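Local coordinates for protein purine nucleoside phosphorylase (Bacillus licheniformis, PDB 6DZD) that probably cleaves adenosine, inosine and S-methyl-5'-thioadenosine with phosphate, may also deaminate adenosine, and carries a bound zinc ion, at residues L248-S251 / L256-S259; C252-S255 / R261-R264; C189-D194 / L223-V228. All blocks are in the same frame, centred on the assembly; numbering follows the deposited sequence.

Contact 1 of 3, residues L248-S251 / L256-S259. With ZN (zinc ion), chain C.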
loop_
_atom_site.group_PDB
_atom_site.type_symbol
_atom_site.label_atom_id
_atom_site.label_comp_id
_atom_site.label_asym_id
_atom_site.label_seq_id
_atom_site.Cartn_x
_atom_site.Cartn_y
_atom_site.Cartn_z
ATOM N N LEU A 248 4.682 11.059 5.610
ATOM C CA LEU A 248 5.055 11.508 4.277
ATOM C C LEU A 248 3.831 11.609 3.371
ATOM O O LEU A 248 3.000 10.701 3.313
ATOM C CB LEU A 248 6.097 10.565 3.666
ATOM C CG LEU A 248 7.483 10.560 4.345
ATOM C CD1 LEU A 248 8.388 9.515 3.713
ATOM C CD2 LEU A 248 8.166 11.922 4.337
ATOM N N CYS A 249 3.708 12.740 2.693
ATOM C CA CYS A 249 2.661 12.983 1.711
ATOM C C CYS A 249 3.235 12.790 0.310
ATOM O O CYS A 249 4.243 13.407 -0.050
ATOM C CB CYS A 249 2.097 14.393 1.884
ATOM S SG CYS A 249 0.863 14.862 0.678
ATOM N N THR A 250 2.611 11.917 -0.472
ATOM C CA THR A 250 3.150 11.641 -1.801
ATOM C C THR A 250 3.048 12.864 -2.713
ATOM O O THR A 250 3.905 13.062 -3.588
ATOM C CB THR A 250 2.458 10.412 -2.414
ATOM O OG1 THR A 250 1.040 10.603 -2.466
ATOM C CG2 THR A 250 2.764 9.177 -1.599
ATOM N N SER A 251 2.014 13.689 -2.529
ATOM C CA SER A 251 1.908 14.931 -3.290
ATOM C C SER A 251 2.996 15.931 -2.896
ATOM O O SER A 251 3.629 16.549 -3.763
ATOM C CB SER A 251 0.518 15.541 -3.092
ATOM O OG SER A 251 0.390 16.771 -3.773
ATOM N N LEU A 256 10.679 12.578 -3.948
ATOM C CA LEU A 256 10.604 11.200 -3.465
ATOM C C LEU A 256 9.556 10.342 -4.162
ATOM O O LEU A 256 9.794 9.153 -4.370
ATOM C CB LEU A 256 10.329 11.170 -1.948
ATOM C CG LEU A 256 11.461 11.607 -1.026
ATOM C CD1 LEU A 256 11.017 11.469 0.434
ATOM C CD2 LEU A 256 12.717 10.820 -1.316
ATOM N N PHE A 257 8.372 10.864 -4.467
ATOM C CA PHE A 257 7.263 10.002 -4.851
ATOM C C PHE A 257 6.581 10.469 -6.136
ATOM O O PHE A 257 6.616 11.650 -6.491
ATOM C CB PHE A 257 6.242 9.919 -3.709
ATOM C CG PHE A 257 6.823 9.389 -2.431
ATOM C CD1 PHE A 257 7.530 8.199 -2.423
ATOM C CD2 PHE A 257 6.683 10.089 -1.244
ATOM C CE1 PHE A 257 8.078 7.711 -1.251
ATOM C CE2 PHE A 257 7.222 9.607 -0.078
ATOM C CZ PHE A 257 7.920 8.414 -0.078
ATOM N N PHE A 258 5.973 9.516 -6.847
ATOM C CA PHE A 258 4.962 9.866 -7.834
ATOM C C PHE A 258 3.689 10.265 -7.104
ATOM O O PHE A 258 3.362 9.729 -6.036
ATOM C CB PHE A 258 4.629 8.688 -8.764
ATOM C CG PHE A 258 5.814 8.091 -9.491
ATOM C CD1 PHE A 258 6.428 8.773 -10.541
ATOM C CD2 PHE A 258 6.301 6.825 -9.140
ATOM C CE1 PHE A 258 7.506 8.210 -11.224
ATOM C CE2 PHE A 258 7.381 6.262 -9.812
ATOM C CZ PHE A 258 7.978 6.952 -10.863
ATOM N N SER A 259 2.926 11.170 -7.707
ATOM C CA SER A 259 1.633 11.524 -7.130
ATOM C C SER A 259 0.610 11.693 -8.237
ATOM O O SER A 259 0.791 12.532 -9.127
ATOM C CB SER A 259 1.714 12.798 -6.299
ATOM O OG SER A 259 0.401 13.192 -5.960
HETATM ZN ZN ZN C . 0.586 17.105 0.935
#
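Leu248 and Thr250 both pack against Phe257, and these apolar contacts carry the join between the two loop segments. Leu248 CD1 arrives at the rim of the ring, in its plane, 4.0 Å from Phe257 CE2. Closer to the backbone, Thr250 CG2 lies 4.0 Å from Phe257 CD2, and the two side chains cross at about a right angle. The ring is swung to meet them by placing CG anti to its own carbonyl carbon (chi1 -59°), and one of its faces is lined by CB of the preceding Leu256. Replacing the Phe257 ring by the methyl of an alanine is likely to open a gap beside Leu248 CD1 and take away the ring atoms near Thr250 CG2. Further on, Ser259 CB packs 3.5 Å from Thr250 O, and Ser259 OG sits 3.5 Å from Ser251 CA.

No hydrogen bond spans the segments directly. Instead Thr250 OG1 and Ser259 OG each bond to Asp131 OD1, so one carboxylate oxygen links both segments from outside. Cys249 points away from this packing and binds the zinc ion through SG at 2.3 Å. Segment 248-251 thus supplies one ligand of a four-cysteine zinc site; Cys252 of the same loop and Cys189 and Cys190 complete it.

Contact 2 of 3, residues C252-S255 / R261-R264. With ZN (zinc ion), chain C.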
loop_
_atom_site.group_PDB
_atom_site.type_symbol
_atom_site.label_atom_id
_atom_site.label_comp_id
_atom_site.label_asym_id
_atom_site.label_seq_id
_atom_site.Cartn_x
_atom_site.Cartn_y
_atom_site.Cartn_z
ATOM N N CYS A 252 3.228 16.105 -1.594
ATOM C CA CYS A 252 4.163 17.131 -1.152
ATOM C C CYS A 252 5.605 16.780 -1.499
ATOM O O CYS A 252 6.363 17.641 -1.954
ATOM C CB CYS A 252 4.023 17.352 0.349
ATOM S SG CYS A 252 2.598 18.307 0.833
ATOM N N GLU A 253 5.994 15.521 -1.330
ATOM C CA GLU A 253 7.400 15.128 -1.443
ATOM C C GLU A 253 7.743 14.938 -2.913
ATOM O O GLU A 253 7.727 13.829 -3.454
ATOM C CB GLU A 253 7.676 13.859 -0.638
ATOM C CG GLU A 253 7.254 13.900 0.849
ATOM C CD GLU A 253 8.052 14.910 1.651
ATOM O OE1 GLU A 253 7.665 15.220 2.809
ATOM O OE2 GLU A 253 9.060 15.404 1.103
ATOM N N ARG A 254 8.106 16.040 -3.567
ATOM C CA ARG A 254 8.293 15.989 -5.012
ATOM C C ARG A 254 9.566 15.236 -5.397
ATOM O O ARG A 254 9.603 14.582 -6.441
ATOM C CB ARG A 254 8.323 17.416 -5.578
ATOM C CG ARG A 254 7.006 18.192 -5.484
ATOM C CD ARG A 254 7.157 19.548 -4.740
ATOM N NE ARG A 254 7.989 20.516 -5.468
ATOM C CZ ARG A 254 7.552 21.266 -6.479
ATOM N NH1 ARG A 254 8.379 22.112 -7.103
ATOM N NH2 ARG A 254 6.282 21.160 -6.873
ATOM N N SER A 255 10.590 15.246 -4.555
ATOM C CA SER A 255 11.806 14.538 -4.924
ATOM C C SER A 255 11.751 13.057 -4.582
ATOM O O SER A 255 12.688 12.335 -4.924
ATOM C CB SER A 255 13.048 15.203 -4.298
ATOM O OG SER A 255 12.791 15.761 -3.018
ATOM N N ARG A 261 -2.303 13.023 -8.036
ATOM C CA ARG A 261 -2.926 14.345 -7.967
ATOM C C ARG A 261 -1.981 15.446 -8.445
ATOM O O ARG A 261 -2.379 16.338 -9.203
ATOM C CB ARG A 261 -3.404 14.623 -6.540
ATOM C CG ARG A 261 -4.354 15.824 -6.416
ATOM C CD ARG A 261 -5.453 15.524 -5.417
ATOM N NE ARG A 261 -6.214 16.706 -5.000
ATOM C CZ ARG A 261 -7.536 16.715 -4.794
ATOM N NH1 ARG A 261 -8.245 15.600 -4.980
ATOM N NH2 ARG A 261 -8.148 17.834 -4.400
ATOM N N ARG A 262 -0.738 15.422 -7.977
ATOM C CA ARG A 262 0.209 16.468 -8.345
ATOM C C ARG A 262 0.556 16.420 -9.826
ATOM O O ARG A 262 0.653 17.461 -10.477
ATOM C CB ARG A 262 1.468 16.332 -7.507
ATOM C CG ARG A 262 2.448 17.417 -7.723
ATOM C CD ARG A 262 3.755 17.049 -7.089
ATOM N NE ARG A 262 4.357 15.900 -7.751
ATOM C CZ ARG A 262 4.977 14.907 -7.125
ATOM N NH1 ARG A 262 5.072 14.893 -5.794
ATOM N NH2 ARG A 262 5.504 13.929 -7.842
ATOM N N ASP A 263 0.734 15.226 -10.379
ATOM C CA ASP A 263 1.222 15.078 -11.739
ATOM C C ASP A 263 0.110 15.110 -12.789
ATOM O O ASP A 263 0.404 14.951 -13.983
ATOM C CB ASP A 263 2.042 13.783 -11.856
ATOM C CG ASP A 263 3.197 13.717 -10.843
ATOM O OD1 ASP A 263 3.563 14.755 -10.242
ATOM O OD2 ASP A 263 3.762 12.619 -10.650
ATOM N N ARG A 264 -1.141 15.361 -12.397
ATOM C CA ARG A 264 -2.226 15.560 -13.364
ATOM C C ARG A 264 -2.507 14.287 -14.171
ATOM O O ARG A 264 -2.680 14.335 -15.397
ATOM C CB ARG A 264 -1.945 16.739 -14.302
HETATM ZN ZN ZN C . 0.586 17.105 0.935
#
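Arg254 and Arg262 meet through their aliphatic parts, with Arg254 CG 3.8 Å from Arg262 CD. Arg254 CB lies over one face of the Arg262 guanidinium, and NH1 of that group comes within 3.5 Å of Arg254 CA. The charged ends diverge: the two guanidinium planes stand 84° apart, and Arg254 NH2 remains 5.7 Å from Arg262 NE. The carbonyl O of Glu253, the central residue of an inverse gamma turn, approaches Arg262 NH1 obliquely and only as a packing neighbour.

Around this first shell, several acceptors fix the Arg262 head. Its chain leaves the backbone with CG anti to N (chi1 -175°) and bends at chi3, which brings NE back to Asp263 in a salt bridge. Arg262 NE meets Asp263 OD1 on its syn side at 2.9 Å, tilted 23° from the carboxylate plane, and a weak bond joins Arg262 NH2 to the same oxygen. Arg262 NH1 also hydrogen-bonds to Ser251 O, and Arg262 NH2 to Phe257 O. Asp263 is positioned in turn by Thr267 OG1 at OD2. Next to Ser251, Cys252 turns away to bind the zinc ion through SG.

Two carbonyl oxygens and a carboxylate bond to the Arg262 guanidinium, which is likely to temper any repulsion from Arg254 at this surface, and the cation ties together two parts of the same loop, the one carrying Cys252 and the one at 261-264.

Contact 3 of 3, residues C189-D194 / L223-V228. With ZN (zinc ion), chain C.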
loop_
_atom_site.group_PDB
_atom_site.type_symbol
_atom_site.label_atom_id
_atom_site.label_comp_id
_atom_site.label_asym_id
_atom_site.label_seq_id
_atom_site.Cartn_x
_atom_site.Cartn_y
_atom_site.Cartn_z
ATOM N N CYS A 189 -3.570 17.616 3.408
ATOM C CA CYS A 189 -3.033 18.865 2.894
ATOM C C CYS A 189 -3.308 19.032 1.408
ATOM O O CYS A 189 -3.557 20.147 0.952
ATOM C CB CYS A 189 -1.533 18.934 3.152
ATOM S SG CYS A 189 -0.679 17.380 2.872
ATOM N N CYS A 190 -3.298 17.947 0.635
ATOM C CA CYS A 190 -3.433 18.060 -0.814
ATOM C C CYS A 190 -4.648 17.336 -1.377
ATOM O O CYS A 190 -4.714 17.172 -2.597
ATOM C CB CYS A 190 -2.196 17.521 -1.542
ATOM S SG CYS A 190 -0.624 17.806 -0.740
ATOM N N TYR A 191 -5.583 16.859 -0.553
ATOM C CA TYR A 191 -6.637 15.962 -1.040
ATOM C C TYR A 191 -8.028 16.492 -0.689
ATOM O O TYR A 191 -8.402 16.537 0.491
ATOM C CB TYR A 191 -6.445 14.559 -0.473
ATOM C CG TYR A 191 -7.342 13.521 -1.114
ATOM C CD1 TYR A 191 -7.459 13.443 -2.500
ATOM C CD2 TYR A 191 -8.073 12.611 -0.338
ATOM C CE1 TYR A 191 -8.273 12.490 -3.096
ATOM C CE2 TYR A 191 -8.891 11.665 -0.933
ATOM C CZ TYR A 191 -8.985 11.606 -2.314
ATOM O OH TYR A 191 -9.803 10.676 -2.932
ATOM N N THR A 192 -8.803 16.882 -1.709
ATOM C CA THR A 192 -10.177 17.318 -1.488
ATOM C C THR A 192 -11.145 16.472 -2.307
ATOM O O THR A 192 -10.831 16.052 -3.415
ATOM C CB THR A 192 -10.385 18.814 -1.810
ATOM O OG1 THR A 192 -10.147 19.060 -3.201
ATOM C CG2 THR A 192 -9.469 19.707 -0.946
ATOM N N VAL A 193 -12.323 16.205 -1.744
ATOM C CA VAL A 193 -13.279 15.266 -2.323
ATOM C C VAL A 193 -14.668 15.896 -2.325
ATOM O O VAL A 193 -14.932 16.875 -1.628
ATOM C CB VAL A 193 -13.290 13.912 -1.578
ATOM C CG1 VAL A 193 -11.937 13.225 -1.731
ATOM C CG2 VAL A 193 -13.645 14.102 -0.109
ATOM N N ASP A 194 -15.563 15.314 -3.120
ATOM C CA ASP A 194 -16.945 15.772 -3.197
ATOM C C ASP A 194 -17.823 15.023 -2.187
ATOM O O ASP A 194 -17.341 14.251 -1.355
ATOM C CB ASP A 194 -17.471 15.646 -4.635
ATOM C CG ASP A 194 -17.353 14.223 -5.212
ATOM O OD1 ASP A 194 -17.265 13.235 -4.439
ATOM O OD2 ASP A 194 -17.359 14.098 -6.466
ATOM N N LEU A 223 -9.831 15.631 3.313
ATOM C CA LEU A 223 -9.967 14.256 3.785
ATOM C C LEU A 223 -8.595 13.636 4.016
ATOM O O LEU A 223 -7.738 13.688 3.131
ATOM C CB LEU A 223 -10.769 13.424 2.773
ATOM C CG LEU A 223 -10.901 11.916 3.006
ATOM C CD1 LEU A 223 -11.477 11.659 4.383
ATOM C CD2 LEU A 223 -11.745 11.294 1.908
ATOM N N GLU A 224 -8.390 13.058 5.203
ATOM C CA GLU A 224 -7.146 12.373 5.567
ATOM C C GLU A 224 -7.355 10.856 5.487
ATOM O O GLU A 224 -7.833 10.228 6.437
ATOM C CB GLU A 224 -6.707 12.805 6.959
ATOM C CG GLU A 224 -5.439 12.140 7.455
ATOM C CD GLU A 224 -4.199 12.755 6.838
ATOM O OE1 GLU A 224 -4.170 13.984 6.608
ATOM O OE2 GLU A 224 -3.241 12.001 6.593
ATOM N N LEU A 225 -6.975 10.258 4.356
ATOM C CA LEU A 225 -7.295 8.848 4.129
ATOM C C LEU A 225 -6.513 7.913 5.048
ATOM O O LEU A 225 -6.977 6.803 5.335
ATOM C CB LEU A 225 -7.025 8.493 2.671
ATOM C CG LEU A 225 -8.056 9.040 1.701
ATOM C CD1 LEU A 225 -7.609 8.768 0.294
ATOM C CD2 LEU A 225 -9.442 8.436 2.012
ATOM N N LYS A 226 -5.325 8.333 5.502
ATOM C CA LYS A 226 -4.561 7.523 6.447
ATOM C C LYS A 226 -5.295 7.395 7.777
ATOM O O LYS A 226 -5.216 6.360 8.445
ATOM C CB LYS A 226 -3.185 8.148 6.686
ATOM C CG LYS A 226 -2.245 8.243 5.496
ATOM C CD LYS A 226 -0.943 8.900 5.942
ATOM C CE LYS A 226 -0.127 9.381 4.780
ATOM N NZ LYS A 226 0.950 10.316 5.220
ATOM N N GLU A 227 -5.993 8.452 8.186
ATOM C CA GLU A 227 -6.605 8.457 9.508
ATOM C C GLU A 227 -7.846 7.582 9.546
ATOM O O GLU A 227 -8.110 6.916 10.552
ATOM C CB GLU A 227 -6.923 9.893 9.929
ATOM C CG GLU A 227 -7.512 10.038 11.320
ATOM C CD GLU A 227 -6.583 9.560 12.442
ATOM O OE1 GLU A 227 -5.377 9.277 12.191
ATOM O OE2 GLU A 227 -7.086 9.478 13.590
ATOM N N VAL A 228 -8.632 7.590 8.472
ATOM C CA VAL A 228 -9.776 6.697 8.413
ATOM C C VAL A 228 -9.305 5.259 8.467
ATOM O O VAL A 228 -9.920 4.413 9.125
ATOM C CB VAL A 228 -10.605 6.961 7.149
ATOM C CG1 VAL A 228 -11.848 6.096 7.161
ATOM C CG2 VAL A 228 -10.949 8.431 7.037
HETATM ZN ZN ZN C . 0.586 17.105 0.935
#
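Tyr191 and Leu223 are joined by a backbone hydrogen bond, Leu223 N to Tyr191 O at 3.3 Å with an N-H...O angle of 150°, where the short strand 192-193 starts alongside the end of strand 220-223. The Tyr191 ring touches both leucines of the other segment. With CG anti to the backbone N (chi1 -170°), the ring presents its CD2-CE2 side to them. Leu223 O lies at the ring edge, in its plane, 3.6 Å from Tyr191 CD2. Leu225 CD1 comes up obliquely, closest to Tyr191 CE2, while Leu223 CD2 reaches the same CE2 at 4.0 Å. Leu223 CD2 also lies 3.9 Å from Val193 CG2, so this one methyl touches both the tyrosine and the valine.

Just before the ring, Cys189 and Cys190 turn their sulphurs away from this apolar patch and onto the zinc ion. Cys189 SG binds it at 2.3 Å and Cys190 SG at 2.2 Å; Cys249 and Cys252 provide the other two ligands.

Glu224 occupies the N-cap position of helix 225-236, so Leu225 sits in the first turn. Strand 192-193 is one of the two outer strands of a three-stranded antiparallel sheet, next to the central strand 220-223. Helix 195-201 touches this sheet through Val193 and Leu223, whereas helix 152-157 meets Tyr191 and Leu225, so the contact lies where sheet and helices converge.

Overall arrangement
From the N terminus, contact 3 comes first: it closes a 28-residue excursion holding helix 195-201, strand 213-215 and most of strand 220-223, and is complete before the other two begin. Contacts 1 and 2 then share the loop between strands 243-245 and 270-276. Their segments alternate along the chain, 248-251, 252-255, 256-259 and 261-264, so the two closures cross and neither nests in the other. The zinc ion bridges all three contacts. Two further ties join contact 3 to this loop: Lys226 NZ, in helix 225-236, to Leu248 O at 2.8 Å, and Arg261 NH1 to Thr192 O at 3.1 Å, both probable hydrogen bonds.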